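Local coordinates for protein thymidylate synthase thyX (Helicobacter pylori, PDB 3N3Y) that probably catalyses the FAD-dependent reductive methylation of dUMP to dTMP, with methylenetetrahydrofolate as methyl donor, working as a homotetramer, at residues S92-L97 with L153-M158; E99-E104 with L143-N148; E119-V124 with P159-T164. All blocks are in the same frame, centred on the assembly; numbering follows the deposited sequence.

Interaction 1: residues S92-L97 with L153-M158. With UMP (2'-deoxyuridine 5'-monophosphate), chain G.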
# COMPACT_ATOMS: atom_id res chain seq x y z
N SER A 92 -1.13 12.86 20.07
CA SER A 92 -2.08 11.91 20.65
C SER A 92 -2.86 12.53 21.80
O SER A 92 -2.29 12.96 22.80
CB SER A 92 -1.33 10.67 21.14
OG SER A 92 -2.18 9.78 21.81
N SER A 93 -4.18 12.56 21.65
CA SER A 93 -5.02 13.04 22.74
C SER A 93 -4.91 12.14 23.98
O SER A 93 -5.06 12.62 25.10
CB SER A 93 -6.49 13.15 22.29
OG SER A 93 -7.07 11.86 22.17
N ARG A 94 -4.66 10.85 23.78
CA ARG A 94 -4.49 9.94 24.92
C ARG A 94 -3.32 10.36 25.82
O ARG A 94 -3.30 10.02 27.00
CB ARG A 94 -4.26 8.50 24.44
CG ARG A 94 -5.38 7.89 23.59
CD ARG A 94 -5.05 6.45 23.21
NE ARG A 94 -5.05 5.56 24.38
CZ ARG A 94 -4.30 4.46 24.49
NH1 ARG A 94 -3.49 4.10 23.50
NH2 ARG A 94 -4.36 3.72 25.59
N TYR A 95 -2.36 11.10 25.28
CA TYR A 95 -1.19 11.45 26.08
C TYR A 95 -0.91 12.94 26.23
O TYR A 95 0.07 13.32 26.86
CB TYR A 95 0.05 10.69 25.58
CG TYR A 95 -0.04 9.22 25.98
CD1 TYR A 95 0.13 8.83 27.31
CD2 TYR A 95 -0.35 8.24 25.03
CE1 TYR A 95 0.03 7.50 27.69
CE2 TYR A 95 -0.46 6.90 25.40
CZ TYR A 95 -0.27 6.54 26.74
OH TYR A 95 -0.37 5.22 27.12
N THR A 96 -1.77 13.79 25.68
CA THR A 96 -1.51 15.23 25.73
C THR A 96 -2.68 16.05 26.29
O THR A 96 -2.58 17.28 26.39
CB THR A 96 -1.20 15.78 24.34
OG1 THR A 96 -2.34 15.57 23.50
CG2 THR A 96 0.03 15.11 23.73
N LEU A 97 -3.80 15.40 26.61
CA LEU A 97 -5.01 16.12 27.03
C LEU A 97 -4.82 16.93 28.31
O LEU A 97 -5.51 17.92 28.53
CB LEU A 97 -6.21 15.17 27.17
CG LEU A 97 -7.12 15.11 25.94
CD1 LEU A 97 -8.40 14.29 26.20
CD2 LEU A 97 -7.47 16.52 25.46
N LEU A 153 -10.52 8.22 29.08
CA LEU A 153 -11.95 8.31 29.32
C LEU A 153 -12.44 9.69 28.94
O LEU A 153 -13.48 9.85 28.30
CB LEU A 153 -12.29 8.07 30.81
CG LEU A 153 -11.90 6.72 31.39
CD1 LEU A 153 -12.25 6.65 32.88
CD2 LEU A 153 -12.55 5.57 30.61
N ALA A 154 -11.68 10.71 29.32
CA ALA A 154 -12.12 12.07 29.08
C ALA A 154 -12.24 12.36 27.58
O ALA A 154 -13.17 13.03 27.15
CB ALA A 154 -11.21 13.07 29.79
N LYS A 155 -11.32 11.82 26.78
CA LYS A 155 -11.33 12.07 25.33
C LYS A 155 -12.69 11.78 24.64
O LYS A 155 -12.96 12.31 23.57
CB LYS A 155 -10.19 11.31 24.62
CG LYS A 155 -10.37 9.80 24.58
CD LYS A 155 -9.12 9.08 24.08
CE LYS A 155 -9.23 8.71 22.59
NZ LYS A 155 -9.19 9.90 21.70
N TYR A 156 -13.55 10.98 25.28
CA TYR A 156 -14.91 10.72 24.81
C TYR A 156 -15.82 11.96 24.79
O TYR A 156 -16.80 12.00 24.05
CB TYR A 156 -15.56 9.58 25.60
CG TYR A 156 -15.01 8.27 25.12
CD1 TYR A 156 -13.75 7.84 25.52
CD2 TYR A 156 -15.72 7.49 24.20
CE1 TYR A 156 -13.20 6.65 25.03
CE2 TYR A 156 -15.18 6.30 23.71
CZ TYR A 156 -13.91 5.89 24.13
OH TYR A 156 -13.35 4.70 23.66
N ALA A 157 -15.46 12.97 25.56
CA ALA A 157 -16.26 14.19 25.61
C ALA A 157 -15.73 15.27 24.66
O ALA A 157 -16.28 16.35 24.57
CB ALA A 157 -16.31 14.73 27.02
N MET A 158 -14.64 14.99 23.97
CA MET A 158 -13.98 16.00 23.16
C MET A 158 -14.73 16.27 21.84
O MET A 158 -15.16 15.34 21.16
CB MET A 158 -12.54 15.56 22.91
CG MET A 158 -11.74 16.42 21.97
SD MET A 158 -10.06 15.77 21.87
CE MET A 158 -10.39 14.10 21.32
N1 UMP G . -3.44 6.66 17.50
C2 UMP G . -3.86 5.36 17.38
N3 UMP G . -3.93 4.56 18.51
C4 UMP G . -3.58 5.09 19.75
C5 UMP G . -3.15 6.41 19.87
C6 UMP G . -3.09 7.19 18.72
O2 UMP G . -4.18 4.91 16.27
O4 UMP G . -3.65 4.38 20.74
C1' UMP G . -3.41 7.50 16.30
C2' UMP G . -4.86 7.83 15.94
C3' UMP G . -4.81 9.31 15.60
C4' UMP G . -3.62 9.84 16.38
O3' UMP G . -4.56 9.46 14.23
O4' UMP G . -2.76 8.72 16.56
C5' UMP G . -4.02 10.39 17.76
O5' UMP G . -4.97 9.52 18.33
P UMP G . -5.58 9.66 19.81
OP1 UMP G . -6.27 10.99 19.85
OP2 UMP G . -4.50 9.51 20.86
OP3 UMP G . -6.56 8.55 20.05

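Interaction 2: residues E99-E104 with L143-N148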
# COMPACT_ATOMS: atom_id res chain seq x y z
N GLU A 99 -2.83 19.02 28.92
CA GLU A 99 -2.60 20.42 28.56
C GLU A 99 -3.74 21.35 29.01
O GLU A 99 -3.53 22.56 29.18
CB GLU A 99 -2.39 20.54 27.04
CG GLU A 99 -3.66 20.30 26.21
CD GLU A 99 -3.36 20.13 24.72
OE1 GLU A 99 -2.19 20.34 24.32
OE2 GLU A 99 -4.28 19.78 23.94
N LEU A 100 -4.93 20.79 29.19
CA LEU A 100 -6.13 21.56 29.58
C LEU A 100 -6.23 21.76 31.10
O LEU A 100 -6.93 22.65 31.58
CB LEU A 100 -7.41 20.89 29.09
CG LEU A 100 -7.79 20.95 27.61
CD1 LEU A 100 -9.16 20.31 27.39
CD2 LEU A 100 -7.79 22.38 27.11
N LYS A 101 -5.55 20.90 31.84
CA LYS A 101 -5.55 20.95 33.30
C LYS A 101 -5.14 22.34 33.77
O LYS A 101 -5.60 22.83 34.80
CB LYS A 101 -4.57 19.91 33.83
CG LYS A 101 -4.46 19.87 35.34
CD LYS A 101 -5.50 18.95 35.94
CE LYS A 101 -5.19 18.72 37.41
NZ LYS A 101 -3.78 18.27 37.57
N GLU A 102 -4.29 22.98 32.98
CA GLU A 102 -3.61 24.19 33.42
C GLU A 102 -4.29 25.51 33.06
O GLU A 102 -3.82 26.57 33.45
CB GLU A 102 -2.17 24.17 32.88
CG GLU A 102 -1.26 23.15 33.57
CD GLU A 102 -0.68 22.08 32.63
OE1 GLU A 102 -0.03 22.44 31.62
OE2 GLU A 102 -0.85 20.87 32.92
N VAL A 103 -5.39 25.45 32.32
CA VAL A 103 -6.01 26.69 31.82
C VAL A 103 -7.28 27.11 32.57
O VAL A 103 -7.95 26.27 33.19
CB VAL A 103 -6.33 26.61 30.32
CG1 VAL A 103 -5.18 25.91 29.57
CG2 VAL A 103 -7.63 25.87 30.10
N GLU A 104 -7.59 28.41 32.51
CA GLU A 104 -8.76 28.98 33.19
C GLU A 104 -10.03 28.70 32.42
O GLU A 104 -9.99 28.49 31.20
CB GLU A 104 -8.63 30.50 33.35
CG GLU A 104 -7.34 30.98 33.97
CD GLU A 104 -6.91 30.13 35.15
OE1 GLU A 104 -7.77 29.81 36.00
OE2 GLU A 104 -5.71 29.78 35.22
N LEU A 143 -13.72 17.94 33.26
CA LEU A 143 -13.47 16.51 33.49
C LEU A 143 -12.03 16.27 33.89
O LEU A 143 -11.74 15.51 34.81
CB LEU A 143 -13.78 15.68 32.24
CG LEU A 143 -15.25 15.62 31.82
CD1 LEU A 143 -15.36 14.95 30.44
CD2 LEU A 143 -16.09 14.90 32.86
N LEU A 144 -11.13 16.93 33.17
CA LEU A 144 -9.70 16.77 33.37
C LEU A 144 -9.16 17.47 34.61
O LEU A 144 -8.18 17.02 35.22
CB LEU A 144 -8.95 17.32 32.15
CG LEU A 144 -9.17 16.60 30.83
CD1 LEU A 144 -8.67 17.45 29.69
CD2 LEU A 144 -8.49 15.25 30.86
N SER A 145 -9.78 18.60 34.97
CA SER A 145 -9.16 19.56 35.86
C SER A 145 -9.71 19.50 37.28
O SER A 145 -8.98 19.70 38.25
CB SER A 145 -9.35 20.97 35.30
OG SER A 145 -8.59 21.91 36.04
N GLU A 146 -10.99 19.23 37.40
CA GLU A 146 -11.63 19.20 38.70
C GLU A 146 -11.84 17.76 39.17
O GLU A 146 -11.64 17.45 40.34
CB GLU A 146 -12.93 20.00 38.65
CG GLU A 146 -12.76 21.35 37.92
CD GLU A 146 -13.81 22.39 38.30
OE1 GLU A 146 -14.75 22.04 39.06
OE2 GLU A 146 -13.70 23.56 37.83
N HIS A 147 -12.20 16.87 38.25
CA HIS A 147 -12.41 15.47 38.62
C HIS A 147 -11.19 14.60 38.34
O HIS A 147 -11.16 13.42 38.69
CB HIS A 147 -13.63 14.92 37.89
CG HIS A 147 -14.83 15.81 37.98
ND1 HIS A 147 -15.59 15.92 39.13
CD2 HIS A 147 -15.40 16.64 37.08
CE1 HIS A 147 -16.58 16.77 38.92
NE2 HIS A 147 -16.48 17.23 37.69
N ASN A 148 -10.18 15.17 37.71
CA ASN A 148 -8.96 14.43 37.39
C ASN A 148 -9.21 13.08 36.72
O ASN A 148 -8.58 12.08 37.08
CB ASN A 148 -8.12 14.24 38.64
CG ASN A 148 -7.31 15.46 38.99
OD1 ASN A 148 -7.75 16.33 39.76
ND2 ASN A 148 -6.11 15.55 38.41

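Interaction 3: residues E119-V124 with P159-T164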
# COMPACT_ATOMS: atom_id res chain seq x y z
N GLU A 119 -7.36 28.76 20.70
CA GLU A 119 -6.08 28.06 20.79
C GLU A 119 -6.29 26.55 20.70
O GLU A 119 -5.41 25.83 20.29
CB GLU A 119 -5.36 28.39 22.10
CG GLU A 119 -4.00 27.70 22.21
CD GLU A 119 -3.44 27.63 23.64
OE1 GLU A 119 -3.94 28.35 24.54
OE2 GLU A 119 -2.49 26.84 23.87
N PHE A 120 -7.47 26.08 21.11
CA PHE A 120 -7.72 24.65 21.19
C PHE A 120 -8.76 24.17 20.20
O PHE A 120 -8.92 22.98 20.01
CB PHE A 120 -8.18 24.28 22.59
CG PHE A 120 -7.17 24.56 23.66
CD1 PHE A 120 -6.10 23.71 23.86
CD2 PHE A 120 -7.31 25.67 24.49
CE1 PHE A 120 -5.16 23.97 24.85
CE2 PHE A 120 -6.37 25.94 25.48
CZ PHE A 120 -5.30 25.08 25.66
N LEU A 121 -9.50 25.10 19.60
CA LEU A 121 -10.61 24.72 18.73
C LEU A 121 -10.50 25.34 17.36
O LEU A 121 -10.02 26.46 17.22
CB LEU A 121 -11.92 25.20 19.34
CG LEU A 121 -12.27 24.61 20.69
CD1 LEU A 121 -13.59 25.17 21.16
CD2 LEU A 121 -12.30 23.08 20.60
N VAL A 122 -10.97 24.63 16.35
CA VAL A 122 -11.13 25.20 15.02
C VAL A 122 -12.51 25.84 14.92
O VAL A 122 -13.53 25.17 15.10
CB VAL A 122 -10.98 24.13 13.92
CG1 VAL A 122 -11.28 24.72 12.52
CG2 VAL A 122 -9.59 23.52 13.96
N PHE A 123 -12.57 27.13 14.64
CA PHE A 123 -13.86 27.79 14.48
C PHE A 123 -14.27 27.73 13.03
O PHE A 123 -13.42 27.77 12.14
CB PHE A 123 -13.78 29.25 14.93
CG PHE A 123 -13.94 29.44 16.41
CD1 PHE A 123 -13.76 28.38 17.28
CD2 PHE A 123 -14.28 30.68 16.93
CE1 PHE A 123 -13.90 28.55 18.64
CE2 PHE A 123 -14.42 30.87 18.29
CZ PHE A 123 -14.23 29.81 19.15
N VAL A 124 -15.57 27.61 12.80
CA VAL A 124 -16.10 27.67 11.45
C VAL A 124 -16.94 28.94 11.28
O VAL A 124 -17.06 29.73 12.22
CB VAL A 124 -16.97 26.45 11.12
CG1 VAL A 124 -16.12 25.21 11.12
CG2 VAL A 124 -18.14 26.34 12.10
N PRO A 159 -14.89 17.55 21.47
CA PRO A 159 -15.56 17.86 20.21
C PRO A 159 -14.62 17.65 19.02
O PRO A 159 -13.39 17.72 19.17
CB PRO A 159 -15.88 19.35 20.36
CG PRO A 159 -14.68 19.87 21.06
CD PRO A 159 -14.36 18.78 22.11
N GLU A 160 -15.18 17.39 17.85
CA GLU A 160 -14.36 17.18 16.65
C GLU A 160 -13.60 18.43 16.20
O GLU A 160 -12.64 18.33 15.46
CB GLU A 160 -15.22 16.67 15.50
CG GLU A 160 -15.97 15.40 15.83
CD GLU A 160 -15.48 14.22 15.03
OE1 GLU A 160 -15.33 14.38 13.79
OE2 GLU A 160 -15.26 13.14 15.63
N SER A 161 -14.02 19.61 16.66
CA SER A 161 -13.30 20.81 16.29
C SER A 161 -12.00 20.98 17.08
O SER A 161 -11.27 21.93 16.87
CB SER A 161 -14.19 22.05 16.46
OG SER A 161 -14.69 22.12 17.77
N TYR A 162 -11.72 20.05 17.98
CA TYR A 162 -10.50 20.13 18.76
C TYR A 162 -9.26 20.08 17.86
O TYR A 162 -9.17 19.25 16.95
CB TYR A 162 -10.45 18.99 19.76
CG TYR A 162 -9.48 19.26 20.88
CD1 TYR A 162 -8.16 18.86 20.81
CD2 TYR A 162 -9.90 19.95 22.02
CE1 TYR A 162 -7.27 19.13 21.85
CE2 TYR A 162 -9.03 20.22 23.05
CZ TYR A 162 -7.72 19.82 22.97
OH TYR A 162 -6.88 20.09 24.02
N LYS A 163 -8.30 20.95 18.13
CA LYS A 163 -7.11 21.03 17.30
C LYS A 163 -6.11 19.90 17.48
O LYS A 163 -5.85 19.43 18.58
CB LYS A 163 -6.40 22.38 17.47
CG LYS A 163 -7.02 23.49 16.64
CD LYS A 163 -6.32 24.79 16.94
CE LYS A 163 -6.98 25.94 16.24
NZ LYS A 163 -6.20 27.18 16.51
N THR A 164 -5.54 19.47 16.37
CA THR A 164 -4.47 18.50 16.39
C THR A 164 -3.24 19.06 15.66
O THR A 164 -3.30 20.13 15.04
CB THR A 164 -4.93 17.15 15.76
OG1 THR A 164 -3.94 16.14 16.01
CG2 THR A 164 -5.15 17.30 14.27

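Interaction 1: residues S92-L97 with L153-M158
Lys155 and Ser93 meet through a polar bond: NZ of Lys155 donates to OG of Ser93 at 2.9 Å. That hydroxyl in turn donates to OP1 of the bound dUMP, 2.6 Å from OG, so it stands between ammonium and phosphate. Lys155 gets there by bending at both chi3 (-99°) and chi4 (70°); its direct bond to OP3 is weak. The phosphate is also gripped from the start of the short helix 93-96, where the N-H of Arg94 points almost straight at OP2 (174°), the N-H of Ser93 at OP1, and OG of Ser92 reaches OP2.

The side chain of Arg94 turns to the base. Its NH1 donates to O4 of the uracil at 2.8 Å, which lies at the guanidinium edge, while NE is salt-bridged to Asp152.

Van der Waals contacts lie beyond the lysine. CD1 of Leu97 packs against CA of Lys155 at 3.8 Å, the two side chains crossing at about a right angle, and the CE methyl of Met158 approaches OG of Ser93.

Arg74 and, from the second subunit, Arg82 and Arg182 complete this dUMP site; Ser92 is the closing serine of the RHRX7S motif that marks ThyX enzymes.

Interaction 2: residues E99-E104 with L143-N148
Leu100 lays its side chain against CD1 of Leu144, the two leucines crossing obliquely. That one methyl touches both CB and CD1 of Leu100, each at 3.7 Å. The contact places a type I beta turn, Leu100 to Val103, against the C-terminal end of helix 127-145, in the helical part of the ThyX fold that flanks the antiparallel sheet. Within the turn, N of Val103 bonds to O of Leu100 at 3.3 Å. Leu100 also rests on Leu140 and Leu137, about one and two helical turns back from Leu144 along the same helix, so the apolar line continues beyond this segment, and Phe120 and Tyr162 pack on it too. From the helix side, Leu144 reaches on to Asn151 and Ala154 of helix 151-154.

The polar part is slight. OG of Ser145, anti to its own backbone N (chi1 -171°), turns to the carbonyl of Lys101, but at 3.4 Å from OG to O of Lys101 the bond is weak. This is also where the backbones come nearest, with 4.6 Å between CA of Lys101 and CA of Ser145.

Lys101 does most of its touching with methylenes. Its chain kinks at chi2 (88°), which carries it over the end of the helix, with CD 3.4 Å from O of Leu144. The helix breaks off after this, and Asn148 is the first residue to leave helical geometry, with a positive phi of 49°. Its side chain comes back to the lysine and crosses it. ND2 of Asn148 and the ammonium are both donors and form no bond with each other; ND2 lies against the methylene next to NZ, 3.4 Å from CE of Lys101.

Interaction 3: residues E119-V124 with P159-T164
Phe120 and Lys163 are joined by a backbone bond, N of Lys163 to O of Phe120 at 2.8 Å, and its companion runs the other way, N of Val122 to O of Ser161, also 2.8 Å. The two flank Leu121 and Tyr162, which form a single antiparallel bridge as a non-hydrogen-bonded pair. Each accepting carbonyl takes a second, softer contact from a CA-H: O of Ser161 from Leu121, and O of Phe120 from Tyr162. O of Phe120 also sits over one face of the Tyr162 ring, offset toward its rim.

Side-chain polar ends find their partners elsewhere. Tyr162 OH binds Glu99, and Phe120 lies beside the tyrosine, pointing the same way, with CD1 3.7 Å from that OH. Ser161 OG bonds to Ser133 and to the Tyr156 carbonyl of the second subunit, and CD2 of Leu121 comes up against it, near Pro159 CG. Lys163, fully extended beyond CG, runs along the 119-122 backbone; CE is 3.2 Å from O of Leu121, and NZ ends on the carbonyl of Arg118. On the way its side chain crosses that of Val122 at about a right angle, CG of Lys163 3.7 Å from CG2 of Val122.

The bridge thus ties the connection between helices 111-117 and 127-145 to the chain just as it enters strand 163-171. Helix 127-145 backs Leu121 and Tyr162, helix 74-80 borders Tyr162 through Arg74, and Tyr156 of the second subunit packs on Val122 and Pro159.

Along the chain the first segments come in the order 92-97, 99-104, 119-124, and the second in the order 143-148, 153-158, 159-164. Interaction 2 is therefore nested within the loop closed by interaction 1, while interaction 3 crosses both. Their centres lie about 12 Å (1 and 2), 13 Å (1 and 3) and 17 Å (2 and 3) apart, all on one side of the chain's centre. Helix 127-145 joins them, as does Tyr162, which meets both Glu99 and Leu97; Leu97 O also lies 3.4 Å from Leu144 CD1. Together they connect the C-terminal end of helix 127-145, the dUMP phosphate site and the strand 163-171 of the sheet, and all three touch the second subunit.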